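Local coordinates for protein homospermidine synthase (Legionella pneumophila subsp. pneumophila str. Philadelphia 1, PDB 2PH5) that binds NAD in a Rossmann-type domain and probably makes the polyamine homospermidine, at residues 44-49 and 75-80; 31-36 and 59-64; 101-104 and 109-112. All coordinates share one frame; numbering follows the deposited sequence.

Contact 1. Residues 44-49 and 75-80. With NAD (nicotinamide-adenine-dinucleotide), chain C.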
ATOM      1  N   THR A  44      35.156  11.958  17.943  1.00 26.60           N
ATOM      2  CA  THR A  44      35.244  12.913  16.840  1.00 27.14           C
ATOM      3  C   THR A  44      34.348  12.394  15.705  1.00 25.83           C
ATOM      4  O   THR A  44      34.302  11.190  15.451  1.00 26.06           O
ATOM      5  CB  THR A  44      36.721  13.074  16.356  1.00 28.59           C
ATOM      6  OG1 THR A  44      36.743  13.735  15.087  1.00 32.04           O
ATOM      7  CG2 THR A  44      37.403  11.724  16.235  1.00 30.82           C
ATOM      8  N   ILE A  45      33.626  13.308  15.055  1.00 24.35           N
ATOM      9  CA  ILE A  45      32.701  12.974  13.967  1.00 21.29           C
ATOM     10  C   ILE A  45      33.039  13.706  12.671  1.00 23.24           C
ATOM     11  O   ILE A  45      33.246  14.917  12.676  1.00 21.98           O
ATOM     12  CB  ILE A  45      31.256  13.379  14.315  1.00 19.66           C
ATOM     13  CG1 ILE A  45      30.789  12.651  15.572  1.00 17.31           C
ATOM     14  CG2 ILE A  45      30.328  13.104  13.132  1.00 16.50           C
ATOM     15  CD1 ILE A  45      29.460  13.161  16.077  1.00 11.07           C
ATOM     16  N   ILE A  46      33.069  12.968  11.566  1.00 24.36           N
ATOM     17  CA  ILE A  46      33.353  13.539  10.256  1.00 25.58           C
ATOM     18  C   ILE A  46      32.195  13.149   9.353  1.00 27.65           C
ATOM     19  O   ILE A  46      31.891  11.962   9.231  1.00 29.97           O
ATOM     20  CB  ILE A  46      34.630  12.954   9.658  1.00 26.16           C
ATOM     21  CG1 ILE A  46      35.757  13.055  10.683  1.00 26.65           C
ATOM     22  CG2 ILE A  46      34.957  13.656   8.341  1.00 22.89           C
ATOM     23  CD1 ILE A  46      37.081  12.551  10.192  1.00 29.27           C
ATOM     24  N   ALA A  47      31.554  14.136   8.730  1.00 27.42           N
ATOM     25  CA  ALA A  47      30.415  13.888   7.841  1.00 26.49           C
ATOM     26  C   ALA A  47      30.362  14.940   6.734  1.00 26.48           C
ATOM     27  O   ALA A  47      30.858  16.052   6.905  1.00 24.42           O
ATOM     28  CB  ALA A  47      29.125  13.900   8.641  1.00 25.05           C
ATOM     29  N   ALA A  48      29.749  14.598   5.605  1.00 28.23           N
ATOM     30  CA  ALA A  48      29.676  15.532   4.480  1.00 32.55           C
ATOM     31  C   ALA A  48      28.554  16.558   4.587  1.00 35.87           C
ATOM     32  O   ALA A  48      28.697  17.692   4.134  1.00 37.53           O
ATOM     33  CB  ALA A  48      29.541  14.768   3.182  1.00 30.60           C
ATOM     34  N   GLU A  49      27.437  16.150   5.175  1.00 39.45           N
ATOM     35  CA  GLU A  49      26.295  17.036   5.323  1.00 44.21           C
ATOM     36  C   GLU A  49      26.029  17.289   6.792  1.00 46.97           C
ATOM     37  O   GLU A  49      26.134  16.376   7.620  1.00 45.71           O
ATOM     38  CB  GLU A  49      25.041  16.417   4.701  1.00 44.88           C
ATOM     39  CG  GLU A  49      25.113  16.189   3.209  1.00 48.21           C
ATOM     40  CD  GLU A  49      24.657  14.792   2.820  1.00 50.79           C
ATOM     41  OE1 GLU A  49      25.432  13.834   3.041  1.00 50.73           O
ATOM     42  OE2 GLU A  49      23.520  14.651   2.305  1.00 51.44           O
ATOM     43  N   GLU A  75      44.757  11.125   4.038  1.00 36.39           N
ATOM     44  CA  GLU A  75      45.237  12.166   4.934  1.00 37.94           C
ATOM     45  C   GLU A  75      44.199  12.588   5.966  1.00 35.81           C
ATOM     46  O   GLU A  75      44.498  12.658   7.155  1.00 34.67           O
ATOM     47  CB  GLU A  75      45.704  13.385   4.138  1.00 41.63           C
ATOM     48  CG  GLU A  75      46.341  14.468   4.998  1.00 47.51           C
ATOM     49  CD  GLU A  75      47.121  15.486   4.184  1.00 53.49           C
ATOM     50  OE1 GLU A  75      47.693  16.424   4.789  1.00 56.88           O
ATOM     51  OE2 GLU A  75      47.169  15.351   2.938  1.00 57.14           O
ATOM     52  N   VAL A  76      42.979  12.859   5.517  1.00 34.19           N
ATOM     53  CA  VAL A  76      41.920  13.281   6.425  1.00 34.00           C
ATOM     54  C   VAL A  76      41.621  12.238   7.499  1.00 33.37           C
ATOM     55  O   VAL A  76      41.641  12.542   8.692  1.00 31.71           O
ATOM     56  CB  VAL A  76      40.615  13.586   5.660  1.00 32.84           C
ATOM     57  CG1 VAL A  76      39.537  14.014   6.629  1.00 32.56           C
ATOM     58  CG2 VAL A  76      40.856  14.676   4.633  1.00 33.68           C
ATOM     59  N   ILE A  77      41.341  11.012   7.066  1.00 34.58           N
ATOM     60  CA  ILE A  77      41.023   9.915   7.978  1.00 35.02           C
ATOM     61  C   ILE A  77      42.288   9.369   8.636  1.00 36.14           C
ATOM     62  O   ILE A  77      42.297   9.063   9.826  1.00 36.21           O
ATOM     63  CB  ILE A  77      40.317   8.755   7.228  1.00 33.62           C
ATOM     64  CG1 ILE A  77      39.046   9.263   6.542  1.00 32.75           C
ATOM     65  CG2 ILE A  77      39.999   7.627   8.192  1.00 30.77           C
ATOM     66  CD1 ILE A  77      38.010   9.834   7.492  1.00 34.12           C
ATOM     67  N   GLY A  78      43.351   9.247   7.849  1.00 37.70           N
ATOM     68  CA  GLY A  78      44.602   8.727   8.368  1.00 38.66           C
ATOM     69  C   GLY A  78      45.188   9.517   9.527  1.00 39.54           C
ATOM     70  O   GLY A  78      45.688   8.937  10.484  1.00 39.67           O
ATOM     71  N   SER A  79      45.126  10.842   9.454  1.00 40.45           N
ATOM     72  CA  SER A  79      45.681  11.679  10.509  1.00 42.82           C
ATOM     73  C   SER A  79      44.813  11.717  11.745  1.00 42.32           C
ATOM     74  O   SER A  79      45.149  12.373  12.732  1.00 43.10           O
ATOM     75  CB  SER A  79      45.880  13.104  10.001  1.00 44.01           C
ATOM     76  OG  SER A  79      46.802  13.113   8.928  1.00 49.95           O
ATOM     77  N   THR A  80      43.699  11.005  11.701  1.00 40.17           N
ATOM     78  CA  THR A  80      42.799  11.010  12.830  1.00 38.45           C
ATOM     79  C   THR A  80      42.839   9.702  13.615  1.00 36.27           C
ATOM     80  O   THR A  80      42.263   9.610  14.697  1.00 35.47           O
ATOM     81  CB  THR A  80      41.364  11.298  12.352  1.00 39.25           C
ATOM     82  OG1 THR A  80      40.622  11.889  13.418  1.00 43.07           O
ATOM     83  CG2 THR A  80      40.678  10.013  11.915  1.00 40.14           C
TER
HETATM   84  PA  NAD C 501      22.430   8.248   6.138  1.00 27.86           P
HETATM   85  O1A NAD C 501      22.361   8.525   4.661  1.00 26.13           O
HETATM   86  O2A NAD C 501      21.311   8.730   6.993  1.00 27.37           O
HETATM   87  O5B NAD C 501      23.811   8.823   6.763  1.00 25.38           O
HETATM   88  C5B NAD C 501      25.057   8.573   6.117  1.00 27.00           C
HETATM   89  C4B NAD C 501      26.038   9.692   6.513  1.00 29.21           C
HETATM   90  O4B NAD C 501      27.235   9.423   5.815  1.00 29.00           O
HETATM   91  C3B NAD C 501      25.592  11.103   6.118  1.00 28.14           C
HETATM   92  O3B NAD C 501      25.599  11.963   7.260  1.00 29.26           O
HETATM   93  C2B NAD C 501      26.591  11.532   5.081  1.00 28.91           C
HETATM   94  O2B NAD C 501      26.873  12.913   5.050  1.00 28.66           O
HETATM   95  C1B NAD C 501      27.799  10.638   5.366  1.00 28.62           C
HETATM   96  N9A NAD C 501      28.644  10.320   4.209  1.00 29.31           N
HETATM   97  C8A NAD C 501      28.172  10.207   2.890  1.00 29.97           C
HETATM   98  N7A NAD C 501      29.068  10.681   2.001  1.00 29.74           N
HETATM   99  C5A NAD C 501      30.124  11.120   2.724  1.00 30.34           C
HETATM  100  C6A NAD C 501      31.333  11.697   2.337  1.00 29.38           C
HETATM  101  N6A NAD C 501      31.679  11.916   1.068  1.00 26.74           N
HETATM  102  N1A NAD C 501      32.216  12.047   3.349  1.00 29.57           N
HETATM  103  C2A NAD C 501      31.930  11.844   4.685  1.00 28.17           C
HETATM  104  N3A NAD C 501      30.748  11.270   5.090  1.00 29.92           N
HETATM  105  C4A NAD C 501      29.880  10.925   4.094  1.00 29.62           C
HETATM  106  O3  NAD C 501      22.493   6.672   6.254  1.00 28.99           O
HETATM  107  PN  NAD C 501      22.664   5.668   7.494  1.00 29.46           P
HETATM  108  O1N NAD C 501      21.618   4.626   7.355  1.00 29.57           O
HETATM  109  O2N NAD C 501      22.715   6.490   8.754  1.00 25.34           O
HETATM  110  O5D NAD C 501      24.086   5.158   7.015  1.00 32.91           O
HETATM  111  C5D NAD C 501      24.871   4.179   7.648  1.00 34.33           C
HETATM  112  C4D NAD C 501      24.615   2.907   6.868  1.00 35.46           C
HETATM  113  O4D NAD C 501      24.219   1.899   7.758  1.00 35.99           O
HETATM  114  C3D NAD C 501      24.557   2.335   5.467  1.00 35.59           C
HETATM  115  O3D NAD C 501      25.839   1.931   5.011  1.00 35.53           O
HETATM  116  C2D NAD C 501      23.594   1.174   5.646  1.00 35.56           C
HETATM  117  O2D NAD C 501      23.724   0.181   4.669  1.00 37.50           O
HETATM  118  C1D NAD C 501      23.881   0.709   7.069  1.00 34.30           C
HETATM  119  N1N NAD C 501      22.738   0.157   7.834  1.00 33.51           N
HETATM  120  C2N NAD C 501      22.789  -1.128   8.325  1.00 32.92           C
HETATM  121  C3N NAD C 501      21.683  -1.595   9.068  1.00 32.90           C
HETATM  122  C7N NAD C 501      21.655  -2.965   9.650  1.00 31.18           C
HETATM  123  O7N NAD C 501      20.543  -3.320  10.370  1.00 32.78           O
HETATM  124  N7N NAD C 501      22.650  -3.818   9.523  1.00 30.93           N
HETATM  125  C4N NAD C 501      20.543  -0.763   9.304  1.00 33.89           C
HETATM  126  C5N NAD C 501      20.532   0.546   8.778  1.00 33.84           C
HETATM  127  C6N NAD C 501      21.611   1.014   8.051  1.00 32.74           C
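Ile46 and Ile77 meet through their outermost methyls. CD1 of Ile46 lies 3.9 Å from CD1 of Ile77, and the two side chains approach at a slant. Ile46 is extended, with CG1 beside its own backbone N and chi2 at -178°. This carries CD1 straight out from the strand. Ile77 is folded at chi2 (-61°), which brings its CD1 round to meet Ile46. Thr44 and Thr80 form a looser second pair, where Thr44 CG2 approaches Thr80 OG1 at 4.3 Å. No hydrogen bond crosses between the two segments. Beyond the strand end, 44-49 turns to NAD. The adenosine ribose hydroxyl O2B donates to Glu49 OE1 at 2.6 Å. O2B also accepts from Glu49 N (3.3 Å) and weakly from Ala48 N. An acidic residue gripping the adenosine ribose after the second strand is characteristic of NAD-binding Rossmann domains. The CB of Ala48 lies 3.7 Å from adenine C5A and C6A. Strand 43-47 lies between strands 16-19 and 62-65 in the parallel sheet. Thr44 and Ile46 bond through their backbones to strand 16-19, and Ile45 to strand 62-65. Helix 73-76 and the turn after it pack against the sheet, with Ile77 also touching Ile68 of the NAD site.

Contact 2. Residues 31-36 and 59-64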
ATOM      1  N   LEU A  31      24.388   5.204  23.125  1.00 27.40           N
ATOM      2  CA  LEU A  31      24.904   3.901  23.544  1.00 26.17           C
ATOM      3  C   LEU A  31      26.405   3.887  23.838  1.00 25.50           C
ATOM      4  O   LEU A  31      26.879   3.093  24.648  1.00 24.84           O
ATOM      5  CB  LEU A  31      24.564   2.820  22.497  1.00 24.05           C
ATOM      6  CG  LEU A  31      23.151   2.216  22.528  1.00 22.71           C
ATOM      7  CD1 LEU A  31      22.138   3.304  22.266  1.00 21.19           C
ATOM      8  CD2 LEU A  31      23.005   1.105  21.488  1.00 22.48           C
ATOM      9  N   ILE A  32      27.153   4.766  23.188  1.00 26.93           N
ATOM     10  CA  ILE A  32      28.589   4.821  23.408  1.00 28.91           C
ATOM     11  C   ILE A  32      28.907   5.413  24.780  1.00 32.25           C
ATOM     12  O   ILE A  32      29.771   4.913  25.504  1.00 32.55           O
ATOM     13  CB  ILE A  32      29.267   5.663  22.335  1.00 27.04           C
ATOM     14  CG1 ILE A  32      28.865   5.142  20.953  1.00 26.45           C
ATOM     15  CG2 ILE A  32      30.773   5.609  22.519  1.00 27.47           C
ATOM     16  CD1 ILE A  32      29.393   5.970  19.806  1.00 26.85           C
ATOM     17  N   PHE A  33      28.205   6.481  25.139  1.00 33.53           N
ATOM     18  CA  PHE A  33      28.432   7.107  26.431  1.00 34.57           C
ATOM     19  C   PHE A  33      27.732   6.334  27.533  1.00 35.46           C
ATOM     20  O   PHE A  33      27.991   6.547  28.713  1.00 35.95           O
ATOM     21  CB  PHE A  33      27.949   8.554  26.407  1.00 33.06           C
ATOM     22  CG  PHE A  33      28.799   9.445  25.562  1.00 33.87           C
ATOM     23  CD1 PHE A  33      30.095   9.762  25.956  1.00 33.29           C
ATOM     24  CD2 PHE A  33      28.324   9.936  24.349  1.00 33.47           C
ATOM     25  CE1 PHE A  33      30.912  10.559  25.151  1.00 33.83           C
ATOM     26  CE2 PHE A  33      29.130  10.732  23.537  1.00 33.61           C
ATOM     27  CZ  PHE A  33      30.427  11.044  23.937  1.00 32.89           C
ATOM     28  N   GLU A  34      26.855   5.420  27.142  1.00 37.20           N
ATOM     29  CA  GLU A  34      26.122   4.615  28.107  1.00 39.02           C
ATOM     30  C   GLU A  34      26.931   3.381  28.499  1.00 39.39           C
ATOM     31  O   GLU A  34      26.843   2.905  29.628  1.00 41.34           O
ATOM     32  CB  GLU A  34      24.776   4.190  27.518  1.00 41.33           C
ATOM     33  CG  GLU A  34      23.828   3.531  28.509  1.00 45.36           C
ATOM     34  CD  GLU A  34      22.561   3.019  27.847  1.00 48.56           C
ATOM     35  OE1 GLU A  34      22.087   3.660  26.879  1.00 51.24           O
ATOM     36  OE2 GLU A  34      22.029   1.980  28.294  1.00 50.84           O
ATOM     37  N   LYS A  35      27.732   2.877  27.565  1.00 38.27           N
ATOM     38  CA  LYS A  35      28.548   1.697  27.803  1.00 38.25           C
ATOM     39  C   LYS A  35      30.030   1.998  28.025  1.00 37.77           C
ATOM     40  O   LYS A  35      30.793   1.118  28.425  1.00 37.94           O
ATOM     41  CB  LYS A  35      28.406   0.733  26.627  1.00 38.71           C
ATOM     42  CG  LYS A  35      27.117  -0.050  26.617  1.00 37.88           C
ATOM     43  CD  LYS A  35      27.240  -1.203  27.560  1.00 38.15           C
ATOM     44  CE  LYS A  35      26.109  -2.175  27.395  1.00 38.50           C
ATOM     45  NZ  LYS A  35      26.308  -3.277  28.368  1.00 39.65           N
ATOM     46  N   PHE A  36      30.446   3.231  27.767  1.00 37.43           N
ATOM     47  CA  PHE A  36      31.849   3.583  27.935  1.00 37.60           C
ATOM     48  C   PHE A  36      32.070   4.757  28.867  1.00 38.38           C
ATOM     49  O   PHE A  36      31.369   5.765  28.789  1.00 39.37           O
ATOM     50  CB  PHE A  36      32.476   3.875  26.571  1.00 33.90           C
ATOM     51  CG  PHE A  36      32.597   2.666  25.699  1.00 31.19           C
ATOM     52  CD1 PHE A  36      33.683   1.812  25.820  1.00 32.06           C
ATOM     53  CD2 PHE A  36      31.598   2.353  24.787  1.00 30.35           C
ATOM     54  CE1 PHE A  36      33.773   0.657  25.040  1.00 31.10           C
ATOM     55  CE2 PHE A  36      31.678   1.200  24.004  1.00 27.94           C
ATOM     56  CZ  PHE A  36      32.765   0.353  24.131  1.00 28.12           C
ATOM     57  N   TYR A  59      26.084  16.191  23.497  1.00 26.71           N
ATOM     58  CA  TYR A  59      27.149  15.394  24.085  1.00 25.93           C
ATOM     59  C   TYR A  59      28.482  16.128  24.078  1.00 26.88           C
ATOM     60  O   TYR A  59      29.433  15.711  24.743  1.00 26.75           O
ATOM     61  CB  TYR A  59      27.264  14.061  23.345  1.00 24.40           C
ATOM     62  CG  TYR A  59      26.084  13.145  23.597  1.00 24.17           C
ATOM     63  CD1 TYR A  59      25.989  12.410  24.783  1.00 23.61           C
ATOM     64  CD2 TYR A  59      25.043  13.040  22.667  1.00 23.10           C
ATOM     65  CE1 TYR A  59      24.890  11.596  25.041  1.00 22.89           C
ATOM     66  CE2 TYR A  59      23.940  12.232  22.912  1.00 21.41           C
ATOM     67  CZ  TYR A  59      23.872  11.513  24.105  1.00 24.76           C
ATOM     68  OH  TYR A  59      22.777  10.727  24.370  1.00 27.29           O
ATOM     69  N   GLY A  60      28.544  17.226  23.330  1.00 26.63           N
ATOM     70  CA  GLY A  60      29.772  17.999  23.251  1.00 26.85           C
ATOM     71  C   GLY A  60      30.863  17.280  22.478  1.00 26.49           C
ATOM     72  O   GLY A  60      32.034  17.295  22.867  1.00 26.96           O
ATOM     73  N   VAL A  61      30.482  16.639  21.380  1.00 25.60           N
ATOM     74  CA  VAL A  61      31.439  15.919  20.565  1.00 26.09           C
ATOM     75  C   VAL A  61      31.772  16.725  19.323  1.00 25.32           C
ATOM     76  O   VAL A  61      30.884  17.223  18.634  1.00 24.74           O
ATOM     77  CB  VAL A  61      30.890  14.511  20.189  1.00 25.54           C
ATOM     78  CG1 VAL A  61      31.772  13.840  19.155  1.00 21.92           C
ATOM     79  CG2 VAL A  61      30.821  13.646  21.447  1.00 24.85           C
ATOM     80  N   SER A  62      33.066  16.873  19.066  1.00 25.38           N
ATOM     81  CA  SER A  62      33.561  17.613  17.911  1.00 26.04           C
ATOM     82  C   SER A  62      32.932  17.089  16.616  1.00 24.54           C
ATOM     83  O   SER A  62      32.755  15.885  16.448  1.00 26.46           O
ATOM     84  CB  SER A  62      35.089  17.474  17.856  1.00 27.91           C
ATOM     85  OG  SER A  62      35.615  17.944  16.631  1.00 31.86           O
ATOM     86  N   PHE A  63      32.587  17.994  15.707  1.00 24.46           N
ATOM     87  CA  PHE A  63      31.984  17.613  14.427  1.00 23.96           C
ATOM     88  C   PHE A  63      32.659  18.374  13.295  1.00 23.06           C
ATOM     89  O   PHE A  63      32.654  19.604  13.262  1.00 22.42           O
ATOM     90  CB  PHE A  63      30.473  17.904  14.423  1.00 25.94           C
ATOM     91  CG  PHE A  63      29.778  17.509  13.146  1.00 26.43           C
ATOM     92  CD1 PHE A  63      29.874  18.301  12.006  1.00 28.96           C
ATOM     93  CD2 PHE A  63      29.050  16.327  13.075  1.00 29.72           C
ATOM     94  CE1 PHE A  63      29.256  17.924  10.809  1.00 30.26           C
ATOM     95  CE2 PHE A  63      28.425  15.933  11.883  1.00 30.99           C
ATOM     96  CZ  PHE A  63      28.529  16.735  10.747  1.00 31.02           C
ATOM     97  N   LYS A  64      33.238  17.627  12.367  1.00 22.03           N
ATOM     98  CA  LYS A  64      33.934  18.217  11.238  1.00 22.77           C
ATOM     99  C   LYS A  64      33.161  18.004   9.943  1.00 23.45           C
ATOM    100  O   LYS A  64      32.902  16.870   9.537  1.00 23.32           O
ATOM    101  CB  LYS A  64      35.336  17.605  11.124  1.00 22.23           C
ATOM    102  CG  LYS A  64      36.079  17.949   9.845  1.00 22.37           C
ATOM    103  CD  LYS A  64      36.390  19.426   9.752  1.00 26.92           C
ATOM    104  CE  LYS A  64      37.169  19.747   8.481  1.00 28.06           C
ATOM    105  NZ  LYS A  64      37.694  21.144   8.519  1.00 31.59           N
TER
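The last turn of helix 23-35 faces the chain that leaves helix 55-59, and Phe33 CA is 8.7 Å from Tyr59 CA. Lys35 N bonds to Leu31 O at 3.0 Å, and Phe36 is the first residue to leave the helical conformation. On the other side Gly60, with a phi of 70°, is the C-prime residue of a Schellman motif that closes helix 55-59. Its turn leads through Val61 into strand 62-65. The rings of Phe33 and Tyr59 are nearly parallel, with planes at 8°. They are slid apart, so that they barely overlap, and their centroids are 5.2 Å apart. The closest approach is Phe33 CD2 to Tyr59 CD1, at 3.4 Å. The two side chains run past each other in opposite directions. Val61 reaches the Phe33 ring at its edge, where Val61 CG2 lies 3.6 Å from Phe33 CZ. Val43 of the neighbouring strand also touches Phe33 and Val61. Met29 and Pro30 of helix 23-35 touch Tyr59. No hydrogen bond crosses between the segments. The contact therefore has no directional polar bond and rests on apolar packing, with Phe33 touching both Tyr59 and Val61. The slid rings add little stacking.

Contact 3. Residues 101-104 and 109-112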
ATOM      1  N   ILE A 101      41.688  -1.290   5.023  1.00 22.24           N
ATOM      2  CA  ILE A 101      43.132  -1.340   4.828  1.00 23.58           C
ATOM      3  C   ILE A 101      43.806  -0.213   5.614  1.00 24.06           C
ATOM      4  O   ILE A 101      44.752  -0.448   6.366  1.00 24.99           O
ATOM      5  CB  ILE A 101      43.471  -1.203   3.322  1.00 24.20           C
ATOM      6  CG1 ILE A 101      43.046  -2.477   2.593  1.00 23.97           C
ATOM      7  CG2 ILE A 101      44.947  -0.917   3.124  1.00 22.66           C
ATOM      8  CD1 ILE A 101      42.871  -2.298   1.107  1.00 24.74           C
ATOM      9  N   LEU A 102      43.306   1.006   5.444  1.00 25.09           N
ATOM     10  CA  LEU A 102      43.856   2.160   6.139  1.00 26.14           C
ATOM     11  C   LEU A 102      43.907   1.939   7.645  1.00 26.09           C
ATOM     12  O   LEU A 102      44.915   2.237   8.285  1.00 26.29           O
ATOM     13  CB  LEU A 102      43.027   3.411   5.841  1.00 26.31           C
ATOM     14  CG  LEU A 102      43.433   4.678   6.616  1.00 28.84           C
ATOM     15  CD1 LEU A 102      44.894   5.033   6.326  1.00 25.41           C
ATOM     16  CD2 LEU A 102      42.518   5.833   6.213  1.00 29.97           C
ATOM     17  N   CYS A 103      42.820   1.424   8.209  1.00 25.75           N
ATOM     18  CA  CYS A 103      42.778   1.179   9.640  1.00 27.15           C
ATOM     19  C   CYS A 103      43.870   0.221  10.067  1.00 28.48           C
ATOM     20  O   CYS A 103      44.529   0.431  11.092  1.00 28.22           O
ATOM     21  CB  CYS A 103      41.420   0.619  10.057  1.00 26.22           C
ATOM     22  SG  CYS A 103      40.132   1.867  10.206  1.00 28.43           S
ATOM     23  N   ASN A 104      44.060  -0.836   9.284  1.00 29.51           N
ATOM     24  CA  ASN A 104      45.086  -1.824   9.592  1.00 32.43           C
ATOM     25  C   ASN A 104      46.460  -1.160   9.651  1.00 32.54           C
ATOM     26  O   ASN A 104      47.231  -1.380  10.586  1.00 32.37           O
ATOM     27  CB  ASN A 104      45.097  -2.931   8.538  1.00 33.87           C
ATOM     28  CG  ASN A 104      46.150  -3.982   8.819  1.00 36.06           C
ATOM     29  OD1 ASN A 104      46.091  -4.685   9.836  1.00 34.75           O
ATOM     30  ND2 ASN A 104      47.128  -4.094   7.921  1.00 33.96           N
ATOM     31  N   LEU A 109      41.073  -0.181  15.145  1.00 19.64           N
ATOM     32  CA  LEU A 109      39.926  -1.077  15.003  1.00 18.80           C
ATOM     33  C   LEU A 109      38.942  -0.509  13.986  1.00 17.65           C
ATOM     34  O   LEU A 109      38.993   0.672  13.645  1.00 15.23           O
ATOM     35  CB  LEU A 109      39.212  -1.237  16.352  1.00 19.30           C
ATOM     36  CG  LEU A 109      39.557  -2.440  17.232  1.00 23.20           C
ATOM     37  CD1 LEU A 109      40.911  -3.053  16.824  1.00 22.51           C
ATOM     38  CD2 LEU A 109      39.552  -1.991  18.683  1.00 19.15           C
ATOM     39  N   TYR A 110      38.025  -1.337  13.516  1.00 18.53           N
ATOM     40  CA  TYR A 110      37.062  -0.858  12.541  1.00 18.60           C
ATOM     41  C   TYR A 110      35.815  -1.712  12.584  1.00 18.76           C
ATOM     42  O   TYR A 110      35.895  -2.899  12.895  1.00 21.44           O
ATOM     43  CB  TYR A 110      37.680  -0.908  11.137  1.00 17.69           C
ATOM     44  CG  TYR A 110      36.702  -0.668  10.009  1.00 17.33           C
ATOM     45  CD1 TYR A 110      35.775  -1.647   9.639  1.00 15.79           C
ATOM     46  CD2 TYR A 110      36.718   0.526   9.290  1.00 18.85           C
ATOM     47  CE1 TYR A 110      34.894  -1.449   8.584  1.00 15.53           C
ATOM     48  CE2 TYR A 110      35.837   0.734   8.227  1.00 19.14           C
ATOM     49  CZ  TYR A 110      34.930  -0.266   7.881  1.00 17.66           C
ATOM     50  OH  TYR A 110      34.083  -0.094   6.810  1.00 19.80           O
ATOM     51  N   ILE A 111      34.675  -1.090  12.288  1.00 16.49           N
ATOM     52  CA  ILE A 111      33.382  -1.765  12.235  1.00 15.75           C
ATOM     53  C   ILE A 111      32.475  -1.011  11.255  1.00 15.89           C
ATOM     54  O   ILE A 111      32.690   0.166  10.996  1.00 17.11           O
ATOM     55  CB  ILE A 111      32.671  -1.772  13.615  1.00 15.77           C
ATOM     56  CG1 ILE A 111      31.383  -2.586  13.537  1.00 13.40           C
ATOM     57  CG2 ILE A 111      32.272  -0.359  14.022  1.00 14.34           C
ATOM     58  CD1 ILE A 111      30.754  -2.850  14.879  1.00 11.14           C
ATOM     59  N   ASN A 112      31.487  -1.696  10.693  1.00 15.50           N
ATOM     60  CA  ASN A 112      30.529  -1.058   9.808  1.00 18.32           C
ATOM     61  C   ASN A 112      29.239  -1.844   9.859  1.00 19.64           C
ATOM     62  O   ASN A 112      29.210  -2.991  10.326  1.00 19.67           O
ATOM     63  CB  ASN A 112      31.047  -0.940   8.353  1.00 20.33           C
ATOM     64  CG  ASN A 112      30.980  -2.256   7.559  1.00 22.22           C
ATOM     65  OD1 ASN A 112      31.361  -2.299   6.388  1.00 21.88           O
ATOM     66  ND2 ASN A 112      30.498  -3.318   8.189  1.00 21.62           N
TER
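Cys103 SG sits at the edge of the Tyr110 ring, 3.8 Å from Tyr110 CD2. Cys103 SG is 5.1 Å from the Tyr110 ring centroid and 77° off the ring normal. This is a Cys sulfur-aromatic contact made near the ring plane. Cys103 SG also lies 3.8 Å from Leu109 O, so it faces both the backbone before Tyr110 and the base of its ring. Tyr110 CB is equally close to SG. No hydrogen bond crosses between the segments. With chi1 at 170°, the Tyr110 ring lies along the strand and passes the sulfur. Its hydroxyl is hydrogen-bonded to Asp89 OD1, a bond that fixes the far end of the ring. Ser96, Leu99 and Ile100, on earlier turns of the Cys103 helix, also touch Tyr110. The side chain of Leu109 leaves the backbone away from the helix and touches Phe86. The contact closes the beta-alpha-beta unit of strand 86-89, helix 96-106 and strand 109-112, a recurring element of the Rossmann fold. Cys103 also packs on Leu87 of the first strand of that unit. Strand 109-112 lies between strands 86-89 and 152-153, with backbone bonds from Leu109 and Ile111 on one side and Tyr110 on the other.

All three contacts lie round one parallel sheet of the NAD-binding domain. Strand 43-47 of contact 1 and strand 62-65 of contact 2 are neighbours in the sheet, and the centres of the two contacts are about 15 Å apart. Probable hydrogen bonds join them, Ile45 O to Lys64 N at 2.7 Å and Ile45 N to Ser62 O at 3.1 Å. Contact 1 also touches contact 3, where Ile77 CG2 meets Leu102 CD2 at 3.7 Å. Contacts 2 and 3 do not touch, and their nearest atoms are about 9 Å apart. Contact 1 alone binds NAD directly. The side chain of Tyr110 in contact 3 is about 9 Å from the dinucleotide, and that of Val61 in contact 2 about 14 Å.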